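Local atomic coordinates of putative MCP-type signal transduction protein (Campylobacter jejuni subsp. jejuni serotype O:2, PDB entry 4WY9), a protein that probably senses chemical signals in the periplasm as the tandem-PAS sensory domain of the chemoreceptor Tlp1, which acts in chemotaxis. Residues Glu47-Thr52 with Ile170-Arg175; Tyr82-Pro87 with Asn177-Val182; Val148-Pro153 with Gln275-Ala280; Asp164-Ala169 with Met185-Ser190; Asn235-Ala240 with Asn256-Asp261. All coordinates share one frame; numbering follows the deposited sequence.

Contact 1 of 5, residues Glu47-Thr52 with Ile170-Arg175; sequences EMFRST and IPIFDR
The last turn of a helix (47-51) runs beside the end of a strand (170-173), their axes 7.6 Å apart at closest and 23° from parallel, and the segments draw nearest where the CA atoms of Arg-50 and Arg-175 stand 4.2 Å apart. Phe-49 supplies the apolar part. Its CB rests on Phe-173 O at 3.4 Å, an oxygen that the contact buries without a hydrogen-bonding partner in the model, and its CD1 lies 4.0 Å from CG2 of Ile-172; ring and branched methyl are both apolar and meet obliquely in the buried part of the joint. Arg-50 lays its aliphatic CG against Asp-174 O, then bends at chi3, and NH1 reaches Asp-174 O through a water. Arg-175 crosses it at about a right angle, and its NE gives a weak bond to Arg-50 O (3.3 Å, 129°). The two guanidinium planes lie 47° apart, with Arg-50 NH2 over one face of Arg-175 and 3.7 Å from its NH2, a meeting of like charges that solvent at this exposed margin may soften. A second water links Phe-49 O to Arg-175 N. Asp-174 turns OD1 into its own loop, accepting from the backbone N of Lys-176 and Gln-178. Beyond the contact, helix 59-70 packs on Met-48 and Phe-49, while Ile-172 pairs with strand 179-188 and touches Leu-45 and Thr-46 earlier on the long helix 8-51.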
# COMPACT_ATOMS: atom_id res chain seq x y z
N GLU A 47 8.25 23.38 -2.98
CA GLU A 47 9.19 24.48 -3.15
C GLU A 47 8.88 25.21 -4.46
O GLU A 47 8.88 26.43 -4.52
CB GLU A 47 10.62 23.98 -3.13
CG GLU A 47 11.68 25.07 -3.31
CD GLU A 47 11.53 26.24 -2.32
OE1 GLU A 47 11.13 26.05 -1.14
OE2 GLU A 47 11.84 27.41 -2.73
N MET A 48 8.57 24.46 -5.53
CA MET A 48 8.22 25.06 -6.80
C MET A 48 6.96 25.89 -6.69
O MET A 48 6.90 27.03 -7.17
CB MET A 48 8.07 24.00 -7.88
CG MET A 48 7.48 24.55 -9.18
SD MET A 48 7.09 23.26 -10.36
CE MET A 48 8.71 22.83 -10.90
N PHE A 49 5.90 25.33 -6.12
CA PHE A 49 4.60 26.00 -6.11
C PHE A 49 4.59 27.15 -5.12
O PHE A 49 3.79 28.08 -5.23
CB PHE A 49 3.45 25.01 -5.85
CG PHE A 49 3.01 24.25 -7.06
CD1 PHE A 49 3.76 23.21 -7.60
CD2 PHE A 49 1.83 24.59 -7.72
CE1 PHE A 49 3.35 22.53 -8.74
CE2 PHE A 49 1.42 23.90 -8.86
CZ PHE A 49 2.17 22.87 -9.36
N ARG A 50 5.53 27.15 -4.16
CA ARG A 50 5.69 28.30 -3.27
C ARG A 50 6.49 29.44 -3.92
O ARG A 50 6.27 30.60 -3.62
CB ARG A 50 6.37 27.89 -1.96
CG ARG A 50 5.48 27.14 -0.99
CD ARG A 50 6.25 26.78 0.29
NE ARG A 50 7.07 27.88 0.83
CZ ARG A 50 6.60 28.86 1.59
NH1 ARG A 50 5.38 28.82 2.07
NH2 ARG A 50 7.39 29.91 1.89
N SER A 51 7.45 29.09 -4.79
CA SER A 51 8.38 30.07 -5.33
C SER A 51 8.00 30.56 -6.72
O SER A 51 8.58 31.52 -7.21
CB SER A 51 9.79 29.50 -5.36
OG SER A 51 9.84 28.49 -6.31
N THR A 52 7.03 29.91 -7.37
CA THR A 52 6.72 30.19 -8.76
C THR A 52 5.29 30.67 -8.86
O THR A 52 4.37 30.00 -8.40
CB THR A 52 6.88 28.92 -9.62
OG1 THR A 52 8.19 28.34 -9.38
CG2 THR A 52 6.75 29.25 -11.08
N ILE A 170 0.83 12.62 -0.52
CA ILE A 170 1.24 13.79 0.25
C ILE A 170 0.73 15.05 -0.45
O ILE A 170 0.78 15.14 -1.69
CB ILE A 170 2.78 13.85 0.38
CG1 ILE A 170 3.32 12.57 1.01
CG2 ILE A 170 3.25 15.06 1.15
CD1 ILE A 170 4.82 12.52 1.09
N PRO A 171 0.22 16.04 0.31
CA PRO A 171 -0.19 17.34 -0.28
C PRO A 171 0.97 18.13 -0.83
O PRO A 171 2.10 18.00 -0.35
CB PRO A 171 -0.81 18.08 0.90
CG PRO A 171 -0.16 17.47 2.10
CD PRO A 171 -0.02 16.01 1.75
N ILE A 172 0.66 18.95 -1.83
CA ILE A 172 1.49 20.02 -2.39
C ILE A 172 0.88 21.34 -1.97
O ILE A 172 -0.35 21.47 -1.98
CB ILE A 172 1.58 19.91 -3.93
CG1 ILE A 172 2.04 18.51 -4.35
CG2 ILE A 172 2.53 20.98 -4.47
CD1 ILE A 172 3.37 18.12 -3.77
N PHE A 173 1.72 22.32 -1.60
CA PHE A 173 1.22 23.62 -1.17
C PHE A 173 1.77 24.78 -1.99
O PHE A 173 2.89 24.68 -2.53
CB PHE A 173 1.59 23.87 0.31
CG PHE A 173 1.03 22.84 1.27
CD1 PHE A 173 1.77 21.71 1.58
CD2 PHE A 173 -0.17 23.02 1.90
CE1 PHE A 173 1.28 20.77 2.48
CE2 PHE A 173 -0.67 22.07 2.78
CZ PHE A 173 0.06 20.97 3.08
N ASP A 174 1.03 25.87 -2.01
CA ASP A 174 1.53 27.11 -2.59
C ASP A 174 1.97 28.09 -1.47
O ASP A 174 1.98 27.74 -0.31
CB ASP A 174 0.51 27.71 -3.51
CG ASP A 174 -0.78 28.16 -2.83
OD1 ASP A 174 -0.82 28.25 -1.59
OD2 ASP A 174 -1.74 28.53 -3.55
N ARG A 175 2.34 29.31 -1.84
CA ARG A 175 2.87 30.29 -0.88
C ARG A 175 1.77 30.83 0.04
O ARG A 175 2.06 31.40 1.12
CB ARG A 175 3.60 31.39 -1.62
CG ARG A 175 4.41 32.29 -0.73
CD ARG A 175 5.37 33.17 -1.53
NE ARG A 175 6.76 32.80 -1.26
CZ ARG A 175 7.43 33.19 -0.17
NH1 ARG A 175 6.82 33.96 0.72
NH2 ARG A 175 8.70 32.83 0.02
O HOH W 1 2.22 30.50 -4.38
O HOH W 2 3.17 26.99 2.09

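Contact 2 of 5, residues Tyr82-Pro87 with Asn177-Val182; sequences YLIDPP and NQVVGV
Tyr-82 and Val-182 form an antiparallel hydrogen-bonded pair whose backbone groups satisfy each other: Tyr-82 N gives to Val-182 O at 2.9 Å (169°), and Val-182 N returns a bond to Tyr-82 O at 2.8 Å. Beyond the non-hydrogen-bonded pair Leu-83 with Gly-181, Ile-84 N closes a third bond on Val-180 O at 3.1 Å, standing well above the carbonyl plane. That tilt accompanies a classic beta bulge, in which Val-180 and Gly-181 both face Ile-172 of the adjoining strand; Val-180 N and Gly-181 O probably bond to its O and N. Gly-181 fits where it is because the backbone passes close, its CA 3.0 Å from Tyr-82 O and 4.2 Å from Leu-83 CA. Ile-84 lies against the same Val-180 carbonyl, CG1 touching the oxygen, and CD1 ends 3.5 Å from Val-179 O and 4.2 Å from Val-179 CG1, an apolar contact at the exposed end of the pairing. Strand 78-83 lies between 179-188 and 104-110, to which Leu-83 bonds through Phe-104, while helix 132-140 covers the face carrying Tyr-82 and Val-182.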
# COMPACT_ATOMS: atom_id res chain seq x y z
N TYR A 82 -2.05 15.09 -8.95
CA TYR A 82 -3.37 15.68 -9.12
C TYR A 82 -3.25 17.15 -8.75
O TYR A 82 -2.80 17.48 -7.66
CB TYR A 82 -4.37 14.94 -8.22
CG TYR A 82 -5.74 15.56 -8.08
CD1 TYR A 82 -6.38 16.21 -9.14
CD2 TYR A 82 -6.42 15.48 -6.88
CE1 TYR A 82 -7.64 16.76 -8.98
CE2 TYR A 82 -7.66 16.02 -6.71
CZ TYR A 82 -8.28 16.68 -7.75
OH TYR A 82 -9.53 17.20 -7.56
N LEU A 83 -3.60 18.05 -9.67
CA LEU A 83 -3.63 19.48 -9.37
C LEU A 83 -5.06 19.98 -9.39
O LEU A 83 -5.78 19.73 -10.36
CB LEU A 83 -2.79 20.27 -10.36
CG LEU A 83 -1.29 19.95 -10.37
CD1 LEU A 83 -0.58 20.77 -11.42
CD2 LEU A 83 -0.65 20.18 -9.04
N ILE A 84 -5.48 20.68 -8.34
CA ILE A 84 -6.87 21.09 -8.20
C ILE A 84 -7.27 22.23 -9.13
O ILE A 84 -8.45 22.31 -9.55
CB ILE A 84 -7.18 21.52 -6.73
CG1 ILE A 84 -6.61 20.51 -5.74
CG2 ILE A 84 -8.67 21.72 -6.51
CD1 ILE A 84 -6.58 21.08 -4.32
N ASP A 85 -6.33 23.12 -9.45
CA ASP A 85 -6.66 24.28 -10.28
C ASP A 85 -5.44 24.73 -11.06
O ASP A 85 -4.92 25.82 -10.83
CB ASP A 85 -7.28 25.39 -9.45
CG ASP A 85 -7.81 26.54 -10.31
OD1 ASP A 85 -8.24 26.32 -11.47
OD2 ASP A 85 -7.85 27.66 -9.80
N PRO A 86 -4.96 23.90 -11.98
CA PRO A 86 -3.75 24.24 -12.72
C PRO A 86 -3.96 25.33 -13.77
O PRO A 86 -5.10 25.60 -14.13
CB PRO A 86 -3.39 22.94 -13.41
CG PRO A 86 -4.71 22.32 -13.69
CD PRO A 86 -5.55 22.64 -12.44
N PRO A 87 -2.88 25.93 -14.26
CA PRO A 87 -2.99 26.72 -15.49
C PRO A 87 -3.76 25.97 -16.55
O PRO A 87 -3.56 24.76 -16.71
CB PRO A 87 -1.51 26.93 -15.89
CG PRO A 87 -0.77 26.84 -14.60
CD PRO A 87 -1.47 25.76 -13.83
N ASN A 177 -0.06 28.87 1.59
CA ASN A 177 -0.19 27.76 2.54
C ASN A 177 -1.42 26.94 2.28
O ASN A 177 -1.95 26.32 3.20
CB ASN A 177 -0.20 28.24 4.00
CG ASN A 177 0.90 29.23 4.30
OD1 ASN A 177 2.08 29.01 3.97
ND2 ASN A 177 0.53 30.34 4.86
N GLN A 178 -1.87 26.92 1.02
CA GLN A 178 -3.06 26.19 0.62
C GLN A 178 -2.67 24.93 -0.13
O GLN A 178 -1.70 24.94 -0.89
CB GLN A 178 -3.96 27.01 -0.28
CG GLN A 178 -4.42 28.29 0.37
CD GLN A 178 -5.77 28.19 1.08
OE1 GLN A 178 -6.11 27.14 1.66
NE2 GLN A 178 -6.54 29.26 1.08
N VAL A 179 -3.46 23.87 0.02
CA VAL A 179 -3.26 22.68 -0.77
C VAL A 179 -3.61 22.98 -2.22
O VAL A 179 -4.71 23.42 -2.50
CB VAL A 179 -4.10 21.48 -0.25
CG1 VAL A 179 -3.92 20.27 -1.15
CG2 VAL A 179 -3.74 21.12 1.17
N VAL A 180 -2.68 22.73 -3.12
CA VAL A 180 -2.92 22.94 -4.53
C VAL A 180 -2.90 21.65 -5.30
O VAL A 180 -3.23 21.61 -6.48
CB VAL A 180 -1.89 23.94 -5.15
CG1 VAL A 180 -2.07 25.34 -4.57
CG2 VAL A 180 -0.48 23.45 -5.07
N GLY A 181 -2.56 20.53 -4.64
CA GLY A 181 -2.52 19.28 -5.32
C GLY A 181 -2.06 18.15 -4.43
O GLY A 181 -1.81 18.35 -3.23
N VAL A 182 -1.92 16.97 -5.01
CA VAL A 182 -1.54 15.76 -4.29
C VAL A 182 -0.57 14.98 -5.16
O VAL A 182 -0.87 14.74 -6.34
CB VAL A 182 -2.75 14.87 -3.95
CG1 VAL A 182 -2.27 13.58 -3.26
CG2 VAL A 182 -3.76 15.60 -3.10

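Contact 3 of 5, residues Val148-Pro153 with Gln275-Ala280; sequences VYIGRP and QDSSWA
With chi1 at -57° and chi2 at 82°, Trp-279 swings its six-membered ring towards Pro-153, and Ser-277, its OG between backbone N and carbonyl carbon (chi1 71°), holds a hydroxyl beside the indole. This is side-chain packing between the two sheets of the tandem-PAS fold, strand 149-150 belonging to one and strand 277-286 to the other. Pro-153 CG and Ile-150 CG2 lie at the indole's edge, near its plane; the rigid proline comes from the opposite direction, its CG 4.0 Å from CZ3. Trp-279 NE1 donates to Ser-277 OG in the ring plane at 2.9 Å, which should help to fix the indole's rotation, and that hydroxyl is also bonded to Val-274 O. Ile-150 then spreads over the serine, CG2 being 3.7 Å from OG, while its CD1 reaches Gln-275 CB. Further along, Gln-275 is bent at chi2 and crosses Val-148 at about a right angle, so that a flexible chain offers CG and CD to a compact valine. Helix 8-51 covers this end through Ile-35 and Lys-39. Water bridges the polar groups left between the segments: one accepts from Val-148 N and gives to Gln-275 OE1 and Asp-276 OD2, and another joins Val-148 O, 2.7 Å from the water oxygen, to Asp-276 N.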
# COMPACT_ATOMS: atom_id res chain seq x y z
N VAL A 148 2.13 11.79 5.98
CA VAL A 148 1.94 10.99 4.80
C VAL A 148 0.62 10.29 4.95
O VAL A 148 0.32 9.75 6.02
CB VAL A 148 3.08 9.96 4.62
CG1 VAL A 148 2.88 9.16 3.36
CG2 VAL A 148 4.44 10.67 4.63
N TYR A 149 -0.20 10.27 3.89
CA TYR A 149 -1.53 9.68 3.93
C TYR A 149 -1.49 8.32 3.27
O TYR A 149 -1.11 8.20 2.11
CB TYR A 149 -2.52 10.62 3.26
CG TYR A 149 -2.69 11.92 3.98
CD1 TYR A 149 -1.67 12.90 3.96
CD2 TYR A 149 -3.81 12.21 4.74
CE1 TYR A 149 -1.79 14.07 4.62
CE2 TYR A 149 -3.93 13.42 5.40
CZ TYR A 149 -2.91 14.35 5.37
OH TYR A 149 -3.04 15.55 6.03
N ILE A 150 -1.87 7.29 4.02
CA ILE A 150 -1.78 5.92 3.54
C ILE A 150 -3.13 5.24 3.63
O ILE A 150 -3.79 5.30 4.69
CB ILE A 150 -0.73 5.12 4.32
CG1 ILE A 150 0.65 5.81 4.13
CG2 ILE A 150 -0.64 3.67 3.84
CD1 ILE A 150 1.77 5.14 4.79
N GLY A 151 -3.58 4.65 2.54
CA GLY A 151 -4.89 4.04 2.49
C GLY A 151 -4.98 2.64 3.01
O GLY A 151 -4.00 2.09 3.53
N ARG A 152 -6.17 2.06 2.91
CA ARG A 152 -6.38 0.64 3.17
C ARG A 152 -6.27 -0.09 1.82
O ARG A 152 -6.28 0.55 0.75
CB ARG A 152 -7.71 0.41 3.86
CG ARG A 152 -8.92 1.01 3.13
CD ARG A 152 -10.18 0.19 3.37
NE ARG A 152 -10.03 -1.10 2.68
CZ ARG A 152 -10.96 -2.03 2.65
NH1 ARG A 152 -12.10 -1.84 3.31
NH2 ARG A 152 -10.68 -3.19 2.03
N PRO A 153 -6.22 -1.43 1.83
CA PRO A 153 -6.22 -2.15 0.56
C PRO A 153 -7.52 -1.93 -0.19
O PRO A 153 -8.60 -2.04 0.39
CB PRO A 153 -6.03 -3.61 0.98
CG PRO A 153 -5.36 -3.51 2.30
CD PRO A 153 -6.01 -2.36 2.96
N GLN A 275 4.33 5.11 8.99
CA GLN A 275 3.81 6.46 9.24
C GLN A 275 2.63 6.33 10.20
O GLN A 275 2.77 5.79 11.30
CB GLN A 275 3.48 7.17 7.93
CG GLN A 275 4.67 7.41 7.05
CD GLN A 275 5.55 8.54 7.55
OE1 GLN A 275 5.07 9.52 8.15
NE2 GLN A 275 6.84 8.42 7.31
N ASP A 276 1.45 6.77 9.79
CA ASP A 276 0.27 6.72 10.68
C ASP A 276 -0.59 5.46 10.42
O ASP A 276 -1.67 5.32 10.99
CB ASP A 276 -0.58 7.98 10.51
CG ASP A 276 0.16 9.22 10.90
OD1 ASP A 276 0.75 9.20 12.02
OD2 ASP A 276 0.19 10.19 10.11
N SER A 277 -0.11 4.57 9.55
CA SER A 277 -0.85 3.33 9.27
C SER A 277 -0.23 2.18 10.02
O SER A 277 0.92 2.23 10.46
CB SER A 277 -0.89 3.04 7.75
OG SER A 277 0.35 2.65 7.24
N SER A 278 -0.98 1.11 10.17
CA SER A 278 -0.57 -0.05 10.97
C SER A 278 -0.89 -1.30 10.23
O SER A 278 -2.03 -1.46 9.74
CB SER A 278 -1.25 -0.03 12.32
OG SER A 278 -0.97 1.15 13.06
N TRP A 279 0.07 -2.22 10.16
CA TRP A 279 -0.04 -3.43 9.39
C TRP A 279 0.43 -4.63 10.18
O TRP A 279 1.12 -4.49 11.19
CB TRP A 279 0.74 -3.31 8.08
CG TRP A 279 0.32 -2.16 7.25
CD1 TRP A 279 0.71 -0.86 7.39
CD2 TRP A 279 -0.58 -2.20 6.13
NE1 TRP A 279 0.08 -0.09 6.44
CE2 TRP A 279 -0.71 -0.87 5.66
CE3 TRP A 279 -1.28 -3.21 5.50
CZ2 TRP A 279 -1.53 -0.55 4.57
CZ3 TRP A 279 -2.09 -2.89 4.43
CH2 TRP A 279 -2.20 -1.57 3.98
N ALA A 280 0.07 -5.82 9.71
CA ALA A 280 0.58 -7.04 10.31
C ALA A 280 0.78 -8.11 9.27
O ALA A 280 0.01 -8.19 8.30
CB ALA A 280 -0.36 -7.54 11.41
O HOH W 3 2.49 10.73 8.63
O HOH W 4 0.20 7.34 7.23
O HOH W 5 -1.39 10.80 8.08

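Contact 4 of 5, residues Asp164-Ala169 with Met185-Ser190; sequences DAVNVA and MTLDFS
Asn-167 and Thr-186 lie side by side and point the same way from neighbouring strands of a beta hairpin, 163-173 with 179-188. Thr-186 OG1 donates to Asn-167 OD1 at 2.8 Å, tilted 31° from the amide carbonyl plane; Tyr-80 OH is also bonded to that oxygen, so the buried OD1 has two donors, and ND2 is bonded elsewhere. The threonine's methyl CG2, anti to the backbone N, turns to Ala-165 CB of the neighbouring pair, whose small size leaves it room. On the other face Val-166 and Leu-187 share a hydrogen-bonded pair, with valine CG1 3.9 Å from leucine CB. That same CG1 occupies the position between backbone N and carbonyl carbon (chi1 61°), which sets it against Phe-189 CZ at 3.4 Å, the ring meeting it obliquely. Met-185 leads away to Met-34 and Leu-37 of helix 8-51. Where the strand gives way to a helix, Phe-189 N donates to Asp-164 O, and Asp-188 OD1 caps the turn by accepting from Ser-190 N at 2.9 Å.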
# COMPACT_ATOMS: atom_id res chain seq x y z
N ASP A 164 -5.33 -5.25 -6.77
CA ASP A 164 -5.42 -4.89 -5.36
C ASP A 164 -4.25 -4.00 -4.98
O ASP A 164 -3.10 -4.31 -5.30
CB ASP A 164 -5.49 -6.13 -4.51
CG ASP A 164 -6.61 -7.03 -4.95
OD1 ASP A 164 -7.75 -6.61 -4.87
OD2 ASP A 164 -6.33 -8.19 -5.35
N ALA A 165 -4.55 -2.90 -4.32
CA ALA A 165 -3.59 -1.83 -4.18
C ALA A 165 -3.65 -1.13 -2.85
O ALA A 165 -4.65 -1.18 -2.15
CB ALA A 165 -3.83 -0.81 -5.26
N VAL A 166 -2.56 -0.42 -2.52
CA VAL A 166 -2.60 0.57 -1.47
C VAL A 166 -1.97 1.86 -1.99
O VAL A 166 -1.03 1.83 -2.79
CB VAL A 166 -1.90 0.09 -0.19
CG1 VAL A 166 -0.40 -0.22 -0.42
CG2 VAL A 166 -2.06 1.10 0.93
N ASN A 167 -2.50 2.99 -1.54
CA ASN A 167 -2.03 4.28 -1.98
C ASN A 167 -1.33 5.04 -0.88
O ASN A 167 -1.72 4.98 0.29
CB ASN A 167 -3.18 5.10 -2.53
CG ASN A 167 -3.67 4.56 -3.84
OD1 ASN A 167 -3.15 4.92 -4.90
ND2 ASN A 167 -4.61 3.64 -3.78
N VAL A 168 -0.32 5.80 -1.28
CA VAL A 168 0.49 6.62 -0.41
C VAL A 168 0.50 8.00 -1.05
O VAL A 168 0.78 8.08 -2.24
CB VAL A 168 1.91 6.08 -0.27
CG1 VAL A 168 2.76 6.96 0.57
CG2 VAL A 168 1.87 4.63 0.34
N ALA A 169 0.18 9.05 -0.30
CA ALA A 169 0.05 10.38 -0.90
C ALA A 169 0.38 11.50 0.05
O ALA A 169 0.24 11.37 1.28
CB ALA A 169 -1.37 10.55 -1.46
N MET A 185 1.49 7.67 -4.89
CA MET A 185 1.96 6.45 -5.48
C MET A 185 1.01 5.30 -5.17
O MET A 185 0.39 5.29 -4.09
CB MET A 185 3.34 6.08 -4.96
CG MET A 185 4.38 7.14 -5.12
SD MET A 185 5.71 6.75 -3.98
CE MET A 185 6.90 7.95 -4.34
N THR A 186 0.96 4.33 -6.07
CA THR A 186 0.18 3.13 -5.90
C THR A 186 1.08 1.93 -5.89
O THR A 186 1.84 1.74 -6.83
CB THR A 186 -0.89 2.95 -7.01
OG1 THR A 186 -1.68 4.12 -7.11
CG2 THR A 186 -1.76 1.77 -6.73
N LEU A 187 0.95 1.09 -4.85
CA LEU A 187 1.59 -0.21 -4.79
C LEU A 187 0.57 -1.28 -5.14
O LEU A 187 -0.50 -1.34 -4.53
CB LEU A 187 2.17 -0.46 -3.40
CG LEU A 187 2.73 -1.84 -3.07
CD1 LEU A 187 3.91 -2.19 -3.92
CD2 LEU A 187 3.09 -1.90 -1.58
N ASP A 188 0.90 -2.10 -6.13
CA ASP A 188 0.11 -3.27 -6.49
C ASP A 188 0.55 -4.43 -5.60
O ASP A 188 1.70 -4.84 -5.63
CB ASP A 188 0.29 -3.59 -7.97
CG ASP A 188 -0.51 -4.78 -8.46
OD1 ASP A 188 -0.98 -5.62 -7.66
OD2 ASP A 188 -0.66 -4.90 -9.69
N PHE A 189 -0.37 -4.98 -4.80
CA PHE A 189 0.02 -6.02 -3.86
C PHE A 189 0.51 -7.30 -4.53
O PHE A 189 1.10 -8.15 -3.86
CB PHE A 189 -1.10 -6.33 -2.88
CG PHE A 189 -1.21 -5.31 -1.77
CD1 PHE A 189 -0.17 -5.14 -0.85
CD2 PHE A 189 -2.33 -4.50 -1.64
CE1 PHE A 189 -0.23 -4.24 0.16
CE2 PHE A 189 -2.40 -3.57 -0.62
CZ PHE A 189 -1.36 -3.43 0.28
N SER A 190 0.29 -7.46 -5.84
CA SER A 190 0.87 -8.59 -6.57
C SER A 190 2.37 -8.62 -6.39
O SER A 190 2.99 -9.69 -6.39
CB SER A 190 0.54 -8.53 -8.09
OG SER A 190 -0.86 -8.74 -8.34
O HOH W 6 -3.30 -7.12 -7.41

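Contact 5 of 5, residues Asn235-Ala240 with Asn256-Asp261; sequences NPNKGA and NYIASD. With ACT (acetate ion), chain B.
Two asparagine amides converge on one carbonyl: Asn-235 ND2 and Asn-237 ND2 both donate to Ile-258 O, although the first arrives on a lone pair and the second from above the carbonyl plane. The bond from Asn-235 ND2 to Ile-258 O is nearly straight (2.9 Å, 175°), with the acceptor in the amide plane of Asn-235. Asn-235 CG, anti to the backbone N (chi1 -172°), carries the amide across to the strand end, where ND2 also gives a weak bond to Tyr-257 OH. Asn-237 ND2 in turn donates to Asn-235 OD1 at 2.9 Å, so the amides steady one another, and asparagine suits both places because one short side chain can give and accept. Gly-239 O accepts from Ile-258 N at 3.2 Å, the donor well above the carbonyl plane. Beside it Ala-240 CB packs obliquely on the Tyr-257 ring, 3.7 Å from CE1, while Thr-243 and Tyr-244 of helix 241-249 touch the same tyrosine. An acetate, probably from the crystallisation liquor, is held by Tyr-257 OH to OXT (2.6 Å), Ser-260 N to OXT, and Ser-260 OG to its O; His-221 NE2 is also hydrogen-bonded to it. Hydroxyls, a backbone N-H and an imidazole together make a site able to hold a small carboxylate, though the acetate alone does not establish a natural ligand.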
# COMPACT_ATOMS: atom_id res chain seq x y z
N ASN A 235 -14.05 -14.81 9.40
CA ASN A 235 -13.60 -15.86 10.33
C ASN A 235 -13.92 -15.44 11.77
O ASN A 235 -13.04 -15.12 12.55
CB ASN A 235 -12.11 -16.16 10.17
CG ASN A 235 -11.69 -17.35 10.98
OD1 ASN A 235 -12.46 -18.30 11.15
ND2 ASN A 235 -10.45 -17.33 11.49
N PRO A 236 -15.21 -15.45 12.14
CA PRO A 236 -15.62 -14.89 13.42
C PRO A 236 -15.49 -15.83 14.62
O PRO A 236 -15.79 -15.43 15.75
CB PRO A 236 -17.09 -14.54 13.17
CG PRO A 236 -17.54 -15.62 12.23
CD PRO A 236 -16.37 -15.77 11.28
N ASN A 237 -15.01 -17.04 14.42
CA ASN A 237 -15.04 -18.01 15.50
C ASN A 237 -14.23 -17.57 16.72
O ASN A 237 -13.24 -16.86 16.60
CB ASN A 237 -14.64 -19.37 15.01
CG ASN A 237 -13.18 -19.56 15.00
OD1 ASN A 237 -12.60 -20.01 16.00
ND2 ASN A 237 -12.54 -19.30 13.89
N LYS A 238 -14.65 -18.02 17.90
CA LYS A 238 -14.04 -17.61 19.16
C LYS A 238 -12.55 -17.98 19.20
O LYS A 238 -11.76 -17.29 19.83
CB LYS A 238 -14.77 -18.24 20.34
CG LYS A 238 -14.18 -17.84 21.68
CD LYS A 238 -14.94 -18.46 22.86
CE LYS A 238 -14.46 -17.89 24.19
NZ LYS A 238 -14.98 -18.68 25.34
N GLY A 239 -12.18 -19.06 18.51
CA GLY A 239 -10.80 -19.51 18.50
C GLY A 239 -9.85 -18.67 17.65
O GLY A 239 -8.66 -18.96 17.56
N ALA A 240 -10.38 -17.59 17.04
CA ALA A 240 -9.58 -16.68 16.24
C ALA A 240 -9.38 -15.34 16.96
O ALA A 240 -8.54 -14.52 16.56
CB ALA A 240 -10.22 -16.46 14.92
N ASN A 256 -2.62 -19.90 19.54
CA ASN A 256 -3.52 -20.90 19.01
C ASN A 256 -4.57 -20.17 18.19
O ASN A 256 -5.09 -19.14 18.61
CB ASN A 256 -4.16 -21.71 20.13
CG ASN A 256 -3.21 -22.76 20.74
OD1 ASN A 256 -1.98 -22.66 20.66
ND2 ASN A 256 -3.77 -23.71 21.40
N TYR A 257 -4.91 -20.70 17.03
CA TYR A 257 -5.75 -20.00 16.07
C TYR A 257 -6.52 -20.97 15.21
O TYR A 257 -5.96 -21.87 14.65
CB TYR A 257 -4.86 -19.12 15.18
CG TYR A 257 -5.56 -18.36 14.07
CD1 TYR A 257 -6.31 -17.23 14.34
CD2 TYR A 257 -5.45 -18.77 12.74
CE1 TYR A 257 -6.93 -16.53 13.34
CE2 TYR A 257 -6.08 -18.07 11.72
CZ TYR A 257 -6.83 -16.96 12.04
OH TYR A 257 -7.49 -16.27 11.05
N ILE A 258 -7.83 -20.75 15.08
CA ILE A 258 -8.65 -21.54 14.19
C ILE A 258 -8.90 -20.72 12.93
O ILE A 258 -9.56 -19.69 12.99
CB ILE A 258 -9.97 -21.97 14.83
CG1 ILE A 258 -9.69 -22.82 16.07
CG2 ILE A 258 -10.81 -22.71 13.81
CD1 ILE A 258 -10.93 -23.28 16.77
N ALA A 259 -8.35 -21.19 11.82
CA ALA A 259 -8.35 -20.42 10.57
C ALA A 259 -9.70 -20.46 9.88
O ALA A 259 -10.56 -21.25 10.24
CB ALA A 259 -7.28 -20.95 9.65
N SER A 260 -9.87 -19.60 8.88
CA SER A 260 -11.13 -19.48 8.17
C SER A 260 -11.48 -20.76 7.42
O SER A 260 -12.66 -21.00 7.11
CB SER A 260 -11.08 -18.30 7.18
OG SER A 260 -10.10 -18.52 6.19
N ASP A 261 -10.48 -21.55 7.05
CA ASP A 261 -10.72 -22.86 6.38
C ASP A 261 -11.00 -23.97 7.41
O ASP A 261 -11.08 -25.13 7.02
CB ASP A 261 -9.50 -23.27 5.50
CG ASP A 261 -8.16 -23.27 6.24
OD1 ASP A 261 -8.14 -23.42 7.46
OD2 ASP A 261 -7.06 -23.18 5.52
C ACT B . -7.27 -17.19 7.77
O ACT B . -7.76 -17.52 6.66
OXT ACT B . -7.86 -17.58 8.82
CH3 ACT B . -6.05 -16.33 7.86
O HOH W 7 -6.53 -16.85 18.18

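In the fold
Contacts 1, 2 and 4 share the sheet built round strands 163-173 and 179-188. Contacts 1 and 2, with centres 9 Å apart, meet through probable backbone hydrogen bonds of Ile-172 with Val-180 and Gly-181, while contact 4 lies farther down the same hairpin, its centre about 25 Å from that of contact 1. Contact 3 adjoins contact 4 (centres 11 Å apart): Tyr-149 and Gly-151 bond to Ala-169 and Asn-167, and from there it reaches across to the second sheet. Contact 5 belongs to that second sheet, at one of its outer strands, 253-258. The acetate is bound there, in contact 5, whose centre is about 25 Å from contact 3 and 49 Å from contact 1.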